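Local coordinates for alginate lyase (Aplysia kurodai, PDB 5GMT), which probably cleaves alginate, with polymannuronate specificity, by the lyase reaction of polysaccharide lyase family 14, at residues 58-63 with 262-267; 98-103 with 189-194; 26-31 with 45-50; 109-114 with 243-248. One frame throughout, in Å; residues are numbered along the deposited sequence.

Contact 1 of 4, residues 58-63 with 262-267; sequences ALRIFY and YSYFKN
Leu59 pairs with Phe265 and Ile61 with Ser263 as hydrogen-bonded antiparallel pairs, while Arg60 facing Tyr264 and Phe62 facing Tyr262 form the non-hydrogen-bonded ones. The bond from Ile61 N to Ser263 O is 2.8 Å long. One face of the ladder carries Arg60, Phe62, Tyr262 and Tyr264. With CG anti to the backbone N (chi1 -168°), the Arg60 chain runs over the Tyr264 ring, CG 3.8 Å from its centroid in a CH-pi contact. A bend at chi3 brings the guanidinium against Tyr262, whose CE2 lies over the centre of one of its faces. Water 1 joins Arg60 NH1 to Tyr264 OH. Without the long Arg60 chain, as with a serine here, the Tyr262 and Tyr264 rings would probably lose the group packed against both, and the water its donor. Phe62 CD1 sits over the Tyr262 face, 3.4 Å from CE2, with the two rings oblique. On the other face Tyr63 OH meets Ser263 OG at 2.7 Å, and Thr246 also bonds that phenol. Tyr264 OH also bonds Glu102. Strand 58-63 lies between strands 47-50 and 261-272 in one antiparallel sheet. Leu59 and Ile61 pack on Phe244 of strand 238-247 in the second sheet.

Contact 2 of 4, residues 98-103 with 189-194; sequences DVYFEN and NKWHSI
With CG anti to the backbone N (chi1 -170°), Tyr100 sets its ring edge against the face of Trp191 in a T-shaped pair, the planes 72° apart and Tyr100 CD2 3.6 Å from Trp191 CD1. This is one rung of an antiparallel ladder in a beta-sandwich of the concanavalin-like kind. Tyr100 CB makes a CH-pi contact over the six-membered ring, 3.6 Å from its centroid, so the tyrosine meets both rings of Trp191. The indole NE1 is held by His53 O, and the ring of His53 stacks on Tyr100. Beyond the phenol, water 2 links Tyr100 OH to Asn189 OD1. On the opposite face of the sheet Phe101 points its edge at the face of His192, offset, with Phe101 CD1 3.5 Å from His192 CE1. Nearby, Val99 CG1 touches Ile194 CD1 at 3.6 Å. His192 NE2 bonds the backbone N of Met187, which helps fix the imidazole's rotation. Asp98 OD1 takes a hydrogen bond from Ser193 OG, which approaches from above the carboxylate plane, while OD2 is in a salt bridge with Lys266. Val99 O is gripped twice by one residue: His192 N at 2.8 Å and His192 ND1 at 3.3 Å reach it from opposite faces of its carbonyl plane.

Contact 3 of 4, residues 26-31 with 45-50; sequences SHVSTI and DSISTS
Val28 has CG1 anti to its backbone N (chi1 169°), and this sends the methyl toward Ile47. Ile47 in turn holds CG1 anti to its carbonyl carbon (chi1 -66°) and extends to CD1 with chi2 178°. The two side chains cross at about a right angle. Val28 CG1 touches Ile47 CD1 at 3.9 Å, and Val28 CG2 lies 4.2 Å from Ile47 CB. A second group forms one turn further on. Ile31 and Ile47 slide past each other in opposite directions, their CG2 methyls 4.2 Å apart. CG2 and CD1 of Ile31 both rest on the methyl of Thr49, each 3.8 Å from Thr49 CG2.

The elements joined are a single-turn helix, 28-31, and strand 47-50. His27 stands at the N-cap position, and its carbonyl O accepts from Ile31 N at 2.9 Å. The helix packs by apolar contact against edge strand 47-50 of one sheet of the beta-sandwich. Its backbone does not come close: the nearest CA atoms, of Val28 and Ile47, are 6.9 Å apart. Cut back to an alanine, Val28 would probably open a gap beside Ile47 CD1 and leave the end of Ile47 freer to turn. Thr49 turns its methyl to the helix, while its hydroxyl OG1 is bonded to Arg57. The buried Ile31 also packs on Leu59, and Ile47 extends the same apolar patch, touching Leu59 and Ile61 of the neighbouring strand 58-63.

Contact 4 of 4, residues 109-114 with 243-248; sequences GGKLPG and FFSTFF
Lys111 N donates to Phe247 O at 2.8 Å, close to straight, and Gly114 and Phe243 form the backbone pair at the other end. There Phe243 N reaches Gly114 O at 2.7 Å and Gly114 N returns a longer bond to Phe243 O. The register slips by one residue between Gly110 and Gly114. Within that stretch a side chain supplies the bond: Thr246 OG1 donates to Lys111 O at 2.8 Å, tilted 23° from the carbonyl plane. OG1 anti to the backbone N (chi1 -167°) puts the hydroxyl there, with Tyr63 OH as second partner.

The strands, 238-247 and 110-118, are neighbouring inner strands of the second antiparallel sheet of the beta-sandwich. Glycine is needed on steric grounds at Gly110, since a CB would run into Phe247 O. The backbone angles of Gly109 by themselves also call for glycine.

Apolar contacts fall on both faces. Lys111 lays its aliphatic chain over one face of the Phe247 ring, CB 4.2 Å from the centroid, and CD comes 3.7 Å from Phe247 CZ. The chain bends at chi2, and its NZ bonds Gly249 O. On the face toward the other sheet, Pro113 CG approaches Phe244 CD1 at 3.4 Å, the two side chains side by side and pointing the same way. The Phe244 ring stacks with Phe79 and meets Phe265 edge-to-face.

In the fold
Contacts 1 and 2 share one sheet: strand 261-272 of contact 1 neighbours strand 92-102 of contact 2, and a charged pair spans the two. Contact 1 is buried, contact 2 partly so. Contact 4 belongs to the other sheet and is the deepest, its centre about 6 Å from the chain centre. It packs on contact 1, and on contact 2 through Phe101 on Leu112. Contact 3 lies at the surface, its centre about 20 Å out, and shares its sheet with contact 1 through strand 47-50. Contacts 1, 2 and 4 combine backbone bonds with ring packing. Contact 3 relies on aliphatic methyls. Contact 2 adds water links at Asn189; buried contact 4 uses phenylalanines and glycines.

Contact 1 of 4, residues 58-63 with 262-267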
# COMPACT_ATOMS: atom_id res chain seq x y z
N ALA A 58 17.72 -1.53 -5.24
CA ALA A 58 16.36 -1.59 -4.74
C ALA A 58 16.29 -1.78 -3.24
O ALA A 58 17.17 -2.39 -2.63
CB ALA A 58 15.61 -2.72 -5.43
N LEU A 59 15.21 -1.30 -2.65
CA LEU A 59 14.88 -1.60 -1.27
C LEU A 59 14.44 -3.04 -1.18
O LEU A 59 13.48 -3.43 -1.85
CB LEU A 59 13.78 -0.66 -0.77
CG LEU A 59 13.22 -0.95 0.62
CD1 LEU A 59 14.29 -0.78 1.67
CD2 LEU A 59 12.00 -0.04 0.89
N ARG A 60 15.14 -3.86 -0.39
CA ARG A 60 14.80 -5.28 -0.34
C ARG A 60 14.24 -5.63 1.02
O ARG A 60 14.81 -5.28 2.05
CB ARG A 60 16.01 -6.17 -0.64
CG ARG A 60 15.63 -7.64 -0.88
CD ARG A 60 16.84 -8.57 -0.94
NE ARG A 60 17.35 -8.87 0.41
CZ ARG A 60 18.37 -9.68 0.67
NH1 ARG A 60 19.03 -10.29 -0.30
NH2 ARG A 60 18.73 -9.89 1.94
N ILE A 61 13.11 -6.33 1.01
CA ILE A 61 12.47 -6.80 2.23
C ILE A 61 12.50 -8.32 2.27
O ILE A 61 12.08 -8.99 1.31
CB ILE A 61 11.00 -6.32 2.33
CG1 ILE A 61 10.89 -4.81 2.10
CG2 ILE A 61 10.40 -6.76 3.67
CD1 ILE A 61 11.67 -3.96 3.11
N PHE A 62 12.98 -8.86 3.38
CA PHE A 62 13.08 -10.29 3.59
C PHE A 62 11.95 -10.78 4.50
O PHE A 62 11.73 -10.22 5.57
CB PHE A 62 14.45 -10.62 4.19
CG PHE A 62 14.56 -12.02 4.71
CD1 PHE A 62 14.34 -13.10 3.88
CD2 PHE A 62 14.92 -12.25 6.03
CE1 PHE A 62 14.46 -14.39 4.35
CE2 PHE A 62 15.04 -13.54 6.51
CZ PHE A 62 14.82 -14.61 5.67
N TYR A 63 11.23 -11.82 4.06
CA TYR A 63 10.24 -12.49 4.89
C TYR A 63 10.72 -13.90 5.15
O TYR A 63 10.78 -14.74 4.23
CB TYR A 63 8.85 -12.54 4.23
CG TYR A 63 8.45 -11.33 3.42
CD1 TYR A 63 7.56 -10.37 3.93
CD2 TYR A 63 8.92 -11.15 2.12
CE1 TYR A 63 7.19 -9.28 3.17
CE2 TYR A 63 8.57 -10.07 1.37
CZ TYR A 63 7.69 -9.13 1.89
OH TYR A 63 7.34 -8.06 1.12
N TYR A 262 11.63 -12.83 -0.76
CA TYR A 262 12.11 -11.46 -0.81
C TYR A 262 11.30 -10.61 -1.77
O TYR A 262 10.93 -11.04 -2.87
CB TYR A 262 13.58 -11.40 -1.25
CG TYR A 262 14.53 -12.30 -0.51
CD1 TYR A 262 14.60 -13.65 -0.81
CD2 TYR A 262 15.38 -11.80 0.46
CE1 TYR A 262 15.48 -14.48 -0.15
CE2 TYR A 262 16.27 -12.61 1.13
CZ TYR A 262 16.31 -13.96 0.82
OH TYR A 262 17.19 -14.79 1.47
N SER A 263 11.06 -9.37 -1.37
CA SER A 263 10.52 -8.41 -2.29
C SER A 263 11.54 -7.29 -2.50
O SER A 263 12.37 -7.02 -1.63
CB SER A 263 9.18 -7.84 -1.79
OG SER A 263 9.30 -7.24 -0.52
N TYR A 264 11.46 -6.67 -3.67
CA TYR A 264 12.36 -5.58 -4.04
C TYR A 264 11.54 -4.41 -4.55
O TYR A 264 10.65 -4.60 -5.36
CB TYR A 264 13.32 -6.02 -5.16
CG TYR A 264 14.17 -7.22 -4.84
CD1 TYR A 264 13.61 -8.49 -4.73
CD2 TYR A 264 15.55 -7.10 -4.68
CE1 TYR A 264 14.40 -9.61 -4.44
CE2 TYR A 264 16.35 -8.21 -4.39
CZ TYR A 264 15.76 -9.45 -4.28
OH TYR A 264 16.54 -10.55 -4.01
N PHE A 265 11.85 -3.20 -4.09
CA PHE A 265 11.09 -2.04 -4.52
C PHE A 265 12.02 -1.00 -5.11
O PHE A 265 13.09 -0.73 -4.55
CB PHE A 265 10.31 -1.41 -3.35
CG PHE A 265 9.31 -2.33 -2.71
CD1 PHE A 265 9.69 -3.23 -1.74
CD2 PHE A 265 7.96 -2.25 -3.06
CE1 PHE A 265 8.77 -4.07 -1.13
CE2 PHE A 265 7.03 -3.08 -2.46
CZ PHE A 265 7.43 -3.99 -1.49
N LYS A 266 11.62 -0.43 -6.23
CA LYS A 266 12.37 0.68 -6.83
C LYS A 266 11.41 1.65 -7.52
O LYS A 266 10.21 1.38 -7.61
CB LYS A 266 13.40 0.14 -7.82
CG LYS A 266 12.79 -0.50 -9.06
CD LYS A 266 13.87 -1.09 -9.99
CE LYS A 266 13.25 -1.75 -11.21
NZ LYS A 266 12.49 -0.78 -12.09
N ASN A 267 11.92 2.78 -8.00
CA ASN A 267 11.14 3.67 -8.87
C ASN A 267 9.82 4.13 -8.23
O ASN A 267 8.76 4.06 -8.86
CB ASN A 267 10.88 2.95 -10.20
CG ASN A 267 10.44 3.90 -11.30
OD1 ASN A 267 10.62 5.11 -11.20
ND2 ASN A 267 9.87 3.34 -12.38
O HOH W 1 19.10 -9.92 -3.26

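Contact 2 of 4, residues 98-103 with 189-194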
# COMPACT_ATOMS: atom_id res chain seq x y z
N ASP A 98 7.71 0.07 -8.54
CA ASP A 98 7.95 -1.25 -9.08
C ASP A 98 8.22 -2.22 -7.95
O ASP A 98 8.96 -1.89 -7.02
CB ASP A 98 9.16 -1.24 -10.04
CG ASP A 98 8.95 -0.35 -11.25
OD1 ASP A 98 7.79 -0.14 -11.67
OD2 ASP A 98 9.97 0.12 -11.79
N VAL A 99 7.64 -3.42 -8.02
CA VAL A 99 7.96 -4.46 -7.05
C VAL A 99 8.26 -5.80 -7.73
O VAL A 99 7.54 -6.23 -8.64
CB VAL A 99 6.82 -4.62 -6.01
CG1 VAL A 99 5.49 -4.93 -6.70
CG2 VAL A 99 7.15 -5.69 -4.99
N TYR A 100 9.34 -6.44 -7.28
CA TYR A 100 9.71 -7.79 -7.69
C TYR A 100 9.39 -8.79 -6.57
O TYR A 100 9.75 -8.56 -5.42
CB TYR A 100 11.21 -7.85 -8.02
CG TYR A 100 11.68 -9.13 -8.67
CD1 TYR A 100 11.95 -10.27 -7.91
CD2 TYR A 100 11.89 -9.19 -10.04
CE1 TYR A 100 12.39 -11.45 -8.52
CE2 TYR A 100 12.33 -10.36 -10.65
CZ TYR A 100 12.58 -11.48 -9.89
OH TYR A 100 13.01 -12.64 -10.51
N PHE A 101 8.73 -9.90 -6.91
CA PHE A 101 8.48 -10.96 -5.93
C PHE A 101 9.43 -12.12 -6.18
O PHE A 101 9.42 -12.71 -7.25
CB PHE A 101 7.04 -11.48 -6.01
CG PHE A 101 6.00 -10.44 -5.69
CD1 PHE A 101 5.48 -9.63 -6.69
CD2 PHE A 101 5.56 -10.27 -4.39
CE1 PHE A 101 4.52 -8.67 -6.40
CE2 PHE A 101 4.59 -9.30 -4.10
CZ PHE A 101 4.08 -8.50 -5.11
N GLU A 102 10.25 -12.45 -5.19
CA GLU A 102 11.20 -13.55 -5.35
C GLU A 102 10.86 -14.72 -4.44
O GLU A 102 10.86 -14.58 -3.21
CB GLU A 102 12.62 -13.05 -5.07
CG GLU A 102 13.66 -14.14 -5.19
CD GLU A 102 15.03 -13.65 -4.79
OE1 GLU A 102 15.45 -12.60 -5.32
OE2 GLU A 102 15.68 -14.31 -3.94
N ASN A 103 10.57 -15.86 -5.05
CA ASN A 103 10.25 -17.12 -4.36
C ASN A 103 8.91 -17.09 -3.61
O ASN A 103 8.80 -17.62 -2.51
CB ASN A 103 11.38 -17.49 -3.39
CG ASN A 103 11.45 -18.98 -3.13
OD1 ASN A 103 11.11 -19.78 -4.00
ND2 ASN A 103 11.86 -19.36 -1.93
N ASN A 189 8.60 -14.24 -9.34
CA ASN A 189 9.85 -14.03 -10.08
C ASN A 189 9.72 -13.05 -11.24
O ASN A 189 10.35 -13.22 -12.29
CB ASN A 189 10.38 -15.38 -10.58
CG ASN A 189 10.69 -16.33 -9.43
OD1 ASN A 189 11.22 -15.91 -8.39
ND2 ASN A 189 10.34 -17.61 -9.59
N LYS A 190 8.92 -12.00 -11.03
CA LYS A 190 8.76 -10.96 -12.03
C LYS A 190 8.70 -9.58 -11.39
O LYS A 190 8.26 -9.45 -10.25
CB LYS A 190 7.48 -11.18 -12.83
CG LYS A 190 7.58 -12.24 -13.92
CD LYS A 190 6.33 -12.19 -14.79
CE LYS A 190 6.47 -13.03 -16.05
NZ LYS A 190 7.53 -12.48 -16.94
N TRP A 191 9.12 -8.57 -12.14
CA TRP A 191 8.87 -7.18 -11.78
C TRP A 191 7.43 -6.84 -12.11
O TRP A 191 6.88 -7.34 -13.10
CB TRP A 191 9.80 -6.23 -12.53
CG TRP A 191 11.17 -6.11 -11.96
CD1 TRP A 191 12.33 -6.62 -12.48
CD2 TRP A 191 11.54 -5.42 -10.76
NE1 TRP A 191 13.40 -6.29 -11.67
CE2 TRP A 191 12.94 -5.55 -10.61
CE3 TRP A 191 10.82 -4.70 -9.79
CZ2 TRP A 191 13.63 -5.00 -9.53
CZ3 TRP A 191 11.50 -4.16 -8.72
CH2 TRP A 191 12.89 -4.30 -8.59
N HIS A 192 6.83 -5.98 -11.29
CA HIS A 192 5.50 -5.44 -11.56
C HIS A 192 5.55 -3.94 -11.43
O HIS A 192 6.14 -3.42 -10.47
CB HIS A 192 4.46 -5.99 -10.59
CG HIS A 192 4.39 -7.48 -10.57
ND1 HIS A 192 5.40 -8.27 -10.07
CD2 HIS A 192 3.43 -8.33 -11.01
CE1 HIS A 192 5.07 -9.54 -10.18
NE2 HIS A 192 3.88 -9.61 -10.75
N SER A 193 4.97 -3.22 -12.38
CA SER A 193 4.79 -1.79 -12.18
C SER A 193 3.41 -1.59 -11.61
O SER A 193 2.43 -2.16 -12.11
CB SER A 193 4.97 -1.00 -13.49
OG SER A 193 6.34 -0.93 -13.83
N ILE A 194 3.34 -0.80 -10.54
CA ILE A 194 2.08 -0.63 -9.82
C ILE A 194 1.72 0.85 -9.81
O ILE A 194 2.57 1.69 -9.53
CB ILE A 194 2.19 -1.16 -8.38
CG1 ILE A 194 2.40 -2.68 -8.40
CG2 ILE A 194 0.96 -0.79 -7.57
CD1 ILE A 194 2.29 -3.34 -7.03
O HOH W 2 13.57 -14.58 -8.93
O HOH W 3 10.39 -19.57 -6.76

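Contact 3 of 4, residues 26-31 with 45-50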
# COMPACT_ATOMS: atom_id res chain seq x y z
N SER A 26 24.65 -0.20 5.27
CA SER A 26 24.17 -1.14 6.28
C SER A 26 23.27 -0.45 7.30
O SER A 26 22.63 -1.13 8.11
CB SER A 26 25.35 -1.81 7.00
OG SER A 26 25.91 -2.85 6.21
N HIS A 27 23.22 0.88 7.27
CA HIS A 27 22.41 1.65 8.22
C HIS A 27 21.02 1.86 7.65
O HIS A 27 20.86 2.53 6.63
CB HIS A 27 23.04 3.01 8.52
CG HIS A 27 24.38 2.93 9.17
ND1 HIS A 27 24.54 2.80 10.53
CD2 HIS A 27 25.63 2.94 8.64
CE1 HIS A 27 25.83 2.74 10.81
NE2 HIS A 27 26.51 2.83 9.68
N VAL A 28 20.02 1.29 8.31
CA VAL A 28 18.67 1.32 7.77
C VAL A 28 18.19 2.75 7.71
O VAL A 28 17.51 3.15 6.76
CB VAL A 28 17.69 0.44 8.59
CG1 VAL A 28 16.23 0.71 8.18
CG2 VAL A 28 18.03 -1.03 8.41
N SER A 29 18.59 3.56 8.69
CA SER A 29 18.21 4.97 8.66
C SER A 29 18.72 5.67 7.40
O SER A 29 18.06 6.57 6.89
CB SER A 29 18.71 5.71 9.90
OG SER A 29 18.25 7.05 9.86
N THR A 30 19.87 5.24 6.89
CA THR A 30 20.39 5.82 5.66
C THR A 30 19.70 5.22 4.44
O THR A 30 19.40 5.93 3.47
CB THR A 30 21.92 5.62 5.57
OG1 THR A 30 22.54 6.27 6.70
CG2 THR A 30 22.46 6.25 4.29
N ILE A 31 19.43 3.92 4.48
CA ILE A 31 18.68 3.27 3.39
C ILE A 31 17.36 4.01 3.14
O ILE A 31 16.99 4.27 2.00
CB ILE A 31 18.39 1.79 3.70
CG1 ILE A 31 19.72 1.01 3.75
CG2 ILE A 31 17.44 1.18 2.67
CD1 ILE A 31 19.58 -0.42 4.24
N ASP A 45 15.30 -5.48 10.87
CA ASP A 45 15.96 -6.76 10.60
C ASP A 45 15.58 -7.38 9.24
O ASP A 45 16.28 -8.27 8.75
CB ASP A 45 15.67 -7.75 11.75
CG ASP A 45 14.20 -8.18 11.84
OD1 ASP A 45 13.88 -9.07 12.67
OD2 ASP A 45 13.35 -7.65 11.10
N SER A 46 14.50 -6.90 8.62
CA SER A 46 14.09 -7.36 7.29
C SER A 46 14.56 -6.45 6.15
O SER A 46 14.39 -6.79 4.98
CB SER A 46 12.57 -7.49 7.22
OG SER A 46 12.14 -8.72 7.76
N ILE A 47 15.15 -5.31 6.49
CA ILE A 47 15.46 -4.31 5.48
C ILE A 47 16.90 -4.38 5.01
O ILE A 47 17.84 -4.41 5.82
CB ILE A 47 15.16 -2.88 6.00
CG1 ILE A 47 13.64 -2.74 6.22
CG2 ILE A 47 15.69 -1.81 5.02
CD1 ILE A 47 13.21 -1.39 6.78
N SER A 48 17.07 -4.42 3.69
CA SER A 48 18.40 -4.36 3.09
C SER A 48 18.27 -3.76 1.69
O SER A 48 17.23 -3.20 1.34
CB SER A 48 19.04 -5.74 3.04
OG SER A 48 20.42 -5.63 2.71
N THR A 49 19.33 -3.88 0.90
CA THR A 49 19.33 -3.33 -0.45
C THR A 49 19.95 -4.34 -1.40
O THR A 49 20.77 -5.16 -0.98
CB THR A 49 20.12 -2.02 -0.54
OG1 THR A 49 21.52 -2.29 -0.36
CG2 THR A 49 19.66 -1.01 0.52
N SER A 50 19.59 -4.28 -2.68
CA SER A 50 20.06 -5.28 -3.63
C SER A 50 19.92 -4.81 -5.07
O SER A 50 18.93 -4.17 -5.43
CB SER A 50 19.31 -6.60 -3.43
OG SER A 50 19.73 -7.58 -4.36

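Contact 4 of 4, residues 109-114 with 243-248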
# COMPACT_ATOMS: atom_id res chain seq x y z
N GLY A 109 -1.83 -14.60 1.61
CA GLY A 109 -1.88 -13.16 1.55
C GLY A 109 -0.94 -12.35 2.42
O GLY A 109 -0.41 -12.82 3.42
N GLY A 110 -0.78 -11.10 2.03
CA GLY A 110 0.04 -10.17 2.79
C GLY A 110 -0.05 -8.77 2.22
O GLY A 110 -0.77 -8.52 1.25
N LYS A 111 0.70 -7.85 2.83
CA LYS A 111 0.54 -6.42 2.57
C LYS A 111 1.51 -5.87 1.54
O LYS A 111 2.63 -6.38 1.42
CB LYS A 111 0.69 -5.63 3.87
CG LYS A 111 -0.63 -5.35 4.61
CD LYS A 111 -1.34 -6.63 4.98
CE LYS A 111 -2.55 -6.38 5.88
NZ LYS A 111 -3.29 -7.66 6.13
N LEU A 112 1.08 -4.84 0.82
CA LEU A 112 1.94 -4.05 -0.07
C LEU A 112 1.66 -2.57 0.13
O LEU A 112 0.56 -2.20 0.57
CB LEU A 112 1.70 -4.44 -1.54
CG LEU A 112 2.14 -5.83 -1.98
CD1 LEU A 112 1.53 -6.12 -3.36
CD2 LEU A 112 3.67 -5.96 -2.03
N PRO A 113 2.64 -1.70 -0.18
CA PRO A 113 2.47 -0.26 0.01
C PRO A 113 1.30 0.36 -0.75
O PRO A 113 1.02 -0.04 -1.88
CB PRO A 113 3.79 0.32 -0.53
CG PRO A 113 4.78 -0.77 -0.31
CD PRO A 113 4.01 -2.04 -0.61
N GLY A 114 0.64 1.34 -0.12
CA GLY A 114 -0.43 2.10 -0.74
C GLY A 114 -0.46 3.49 -0.14
O GLY A 114 0.40 3.84 0.65
N PHE A 243 1.89 4.77 2.75
CA PHE A 243 1.93 3.81 3.86
C PHE A 243 2.72 2.62 3.35
O PHE A 243 2.17 1.75 2.69
CB PHE A 243 0.49 3.48 4.30
CG PHE A 243 0.37 2.53 5.48
CD1 PHE A 243 1.46 2.19 6.25
CD2 PHE A 243 -0.89 2.11 5.89
CE1 PHE A 243 1.32 1.33 7.35
CE2 PHE A 243 -1.05 1.28 7.00
CZ PHE A 243 0.04 0.89 7.72
N PHE A 244 4.03 2.61 3.61
CA PHE A 244 4.84 1.45 3.24
C PHE A 244 4.55 0.36 4.25
O PHE A 244 4.75 0.55 5.44
CB PHE A 244 6.34 1.76 3.18
CG PHE A 244 7.16 0.62 2.63
CD1 PHE A 244 7.45 0.54 1.28
CD2 PHE A 244 7.62 -0.39 3.47
CE1 PHE A 244 8.19 -0.52 0.76
CE2 PHE A 244 8.37 -1.46 2.95
CZ PHE A 244 8.65 -1.51 1.60
N SER A 245 4.08 -0.78 3.76
CA SER A 245 3.63 -1.84 4.65
C SER A 245 3.75 -3.15 3.90
O SER A 245 3.15 -3.30 2.85
CB SER A 245 2.18 -1.57 5.06
OG SER A 245 1.71 -2.53 5.98
N THR A 246 4.53 -4.09 4.42
CA THR A 246 4.60 -5.40 3.77
C THR A 246 5.05 -6.47 4.77
O THR A 246 6.03 -6.32 5.51
CB THR A 246 5.54 -5.36 2.51
OG1 THR A 246 5.37 -6.55 1.73
CG2 THR A 246 7.02 -5.19 2.90
N PHE A 247 4.25 -7.54 4.80
CA PHE A 247 4.41 -8.66 5.71
C PHE A 247 3.33 -9.66 5.31
O PHE A 247 2.36 -9.27 4.65
CB PHE A 247 4.27 -8.24 7.17
CG PHE A 247 2.98 -7.52 7.48
CD1 PHE A 247 2.93 -6.13 7.46
CD2 PHE A 247 1.83 -8.23 7.77
CE1 PHE A 247 1.75 -5.46 7.75
CE2 PHE A 247 0.65 -7.57 8.06
CZ PHE A 247 0.61 -6.18 8.05
N PHE A 248 3.51 -10.92 5.68
CA PHE A 248 2.47 -11.92 5.45
C PHE A 248 1.39 -11.81 6.53
O PHE A 248 1.70 -11.58 7.71
CB PHE A 248 3.07 -13.34 5.44
CG PHE A 248 3.75 -13.70 4.15
CD1 PHE A 248 4.96 -13.12 3.80
CD2 PHE A 248 3.17 -14.62 3.29
CE1 PHE A 248 5.59 -13.45 2.60
CE2 PHE A 248 3.79 -14.96 2.10
CZ PHE A 248 5.00 -14.37 1.75